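Local coordinates for protein cysteine desulfurase (Fervidobacterium islandicum, PDB 6A6E) that catalyses removal of sulfur from cysteine with the help of pyridoxal phosphate, probably supplying it to the Suf pathway of iron-sulfur cluster assembly, at residues A[322-325]-A[326-330]. Sequence-based numbering, arbitrary orientation.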
loop_
_atom_site.group_PDB
_atom_site.type_symbol
_atom_site.label_atom_id
_atom_site.label_comp_id
_atom_site.label_asym_id
_atom_site.label_seq_id
_atom_site.Cartn_x
_atom_site.Cartn_y
_atom_site.Cartn_z
ATOM N N LEU A 322 -20.085 -2.032 27.916
ATOM C CA LEU A 322 -20.735 -1.188 26.898
ATOM C C LEU A 322 -22.091 -1.787 26.563
ATOM O O LEU A 322 -23.111 -1.079 26.567
ATOM C CB LEU A 322 -19.874 -1.086 25.619
ATOM C CG LEU A 322 -20.521 -0.439 24.395
ATOM C CD1 LEU A 322 -20.883 1.027 24.704
ATOM C CD2 LEU A 322 -19.550 -0.527 23.204
ATOM N N LEU A 323 -22.134 -3.080 26.257
ATOM C CA LEU A 323 -23.398 -3.665 25.871
ATOM C C LEU A 323 -24.444 -3.624 27.032
ATOM O O LEU A 323 -25.595 -3.304 26.795
ATOM C CB LEU A 323 -23.170 -5.066 25.388
ATOM C CG LEU A 323 -24.378 -5.752 24.751
ATOM C CD1 LEU A 323 -24.637 -5.221 23.354
ATOM C CD2 LEU A 323 -24.082 -7.228 24.668
ATOM N N GLU A 324 -24.017 -3.879 28.280
ATOM C CA GLU A 324 -24.891 -3.764 29.476
ATOM C C GLU A 324 -25.501 -2.374 29.630
ATOM O O GLU A 324 -26.694 -2.243 29.816
ATOM C CB GLU A 324 -24.082 -4.098 30.727
ATOM C CG GLU A 324 -24.828 -4.014 32.044
ATOM C CD GLU A 324 -23.868 -4.027 33.226
ATOM O OE1 GLU A 324 -23.530 -2.932 33.731
ATOM O OE2 GLU A 324 -23.410 -5.119 33.607
ATOM N N LYS A 325 -24.664 -1.338 29.588
ATOM C CA LYS A 325 -25.136 -0.003 29.748
ATOM C C LYS A 325 -26.066 0.412 28.618
ATOM O O LYS A 325 -27.007 1.199 28.860
ATOM C CB LYS A 325 -23.976 0.983 29.871
ATOM C CG LYS A 325 -23.155 0.820 31.135
ATOM C CD LYS A 325 -24.046 0.833 32.374
ATOM C CE LYS A 325 -23.241 1.161 33.597
ATOM N NZ LYS A 325 -23.776 0.453 34.793
ATOM N N MET A 326 -25.810 -0.083 27.396
ATOM C CA MET A 326 -26.627 0.296 26.253
ATOM C C MET A 326 -27.975 -0.359 26.362
ATOM O O MET A 326 -28.980 0.272 26.073
ATOM C CB MET A 326 -26.004 -0.017 24.899
ATOM C CG MET A 326 -24.780 0.833 24.602
ATOM S SD MET A 326 -25.079 2.578 24.319
ATOM C CE MET A 326 -26.154 2.350 22.937
ATOM N N MET A 327 -27.999 -1.619 26.765
ATOM C CA MET A 327 -29.252 -2.343 26.912
ATOM C C MET A 327 -30.179 -1.774 28.004
ATOM O O MET A 327 -31.329 -2.074 28.005
ATOM C CB MET A 327 -29.002 -3.827 27.189
ATOM C CG MET A 327 -28.371 -4.594 26.041
ATOM S SD MET A 327 -29.300 -4.335 24.529
ATOM C CE MET A 327 -30.699 -5.432 24.807
ATOM N N GLU A 328 -29.677 -0.960 28.920
ATOM C CA GLU A 328 -30.489 -0.399 30.001
ATOM C C GLU A 328 -31.275 0.816 29.513
ATOM O O GLU A 328 -32.216 1.209 30.184
ATOM C CB GLU A 328 -29.600 0.053 31.176
ATOM C CG GLU A 328 -29.123 -1.078 32.078
ATOM C CD GLU A 328 -28.024 -0.701 33.066
ATOM O OE1 GLU A 328 -27.713 0.505 33.259
ATOM O OE2 GLU A 328 -27.447 -1.643 33.659
ATOM N N LEU A 329 -30.860 1.434 28.398
ATOM C CA LEU A 329 -31.477 2.666 27.907
ATOM C C LEU A 329 -32.734 2.312 27.153
ATOM O O LEU A 329 -32.691 1.528 26.218
ATOM C CB LEU A 329 -30.557 3.436 26.968
ATOM C CG LEU A 329 -29.186 3.762 27.505
ATOM C CD1 LEU A 329 -28.370 4.541 26.472
ATOM C CD2 LEU A 329 -29.282 4.514 28.815
ATOM N N ASP A 330 -33.851 2.916 27.548
ATOM C CA ASP A 330 -35.156 2.537 27.019
ATOM C C ASP A 330 -35.430 3.250 25.694
ATOM O O ASP A 330 -36.201 2.758 24.912
ATOM C CB ASP A 330 -36.315 2.663 28.084
ATOM C CG ASP A 330 -36.585 4.111 28.602
ATOM O OD1 ASP A 330 -36.126 5.122 28.011
ATOM O OD2 ASP A 330 -37.312 4.237 29.631
HETATM O O HOH W 1 -27.044 2.554 31.103
#
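Leu322 meets Met326, and Glu324 and Lys325 meet Glu328, in a local contact one turn apart at the C-terminal end of helix 308-327, a worked example of how a helix runs out into a loop. Met326 N hydrogen-bonds to Leu322 O at 3.0 Å and Met327 N, more nearly straight, to Leu323 O at 2.9 Å. Glu328 N then makes only weak bonds, 3.4 Å each, divided between Glu324 O and Lys325 O, and Leu329 N turns to Met326 O, three residues back, as the regular i to i-4 pattern gives way.

On the buried face, CD1 of Leu322 lies 3.9 Å from CG of Met326, the two side chains running alongside. With CG beside its own backbone N (chi1 -68°), Met326 brings that methylene against Leu322 O.

Another face carries the charged side chains. Those of Glu324 and Glu328 run alongside each other, their carboxylate planes 11° apart, with Glu324 OE1 4.1 Å from Glu328 OE2, two like charges that would disfavour each other. Lys325 NZ, in a salt bridge with Glu324 OE1 at 3.6 Å and 4.2 Å from Glu328 OE1, too far for a second one, would offset part of this. One water donates to both Lys325 O and Glu328 OE1, tying the helix end to the side chain.

Beyond the helix, Met326 packs on Val346 and Phe348 of strand 345-350 and on Ile414 and Leu417 of helix 407-423, while Met327 touches Val334 of strand 332-334, which follows the turn and is outermost in its sheet within this chain.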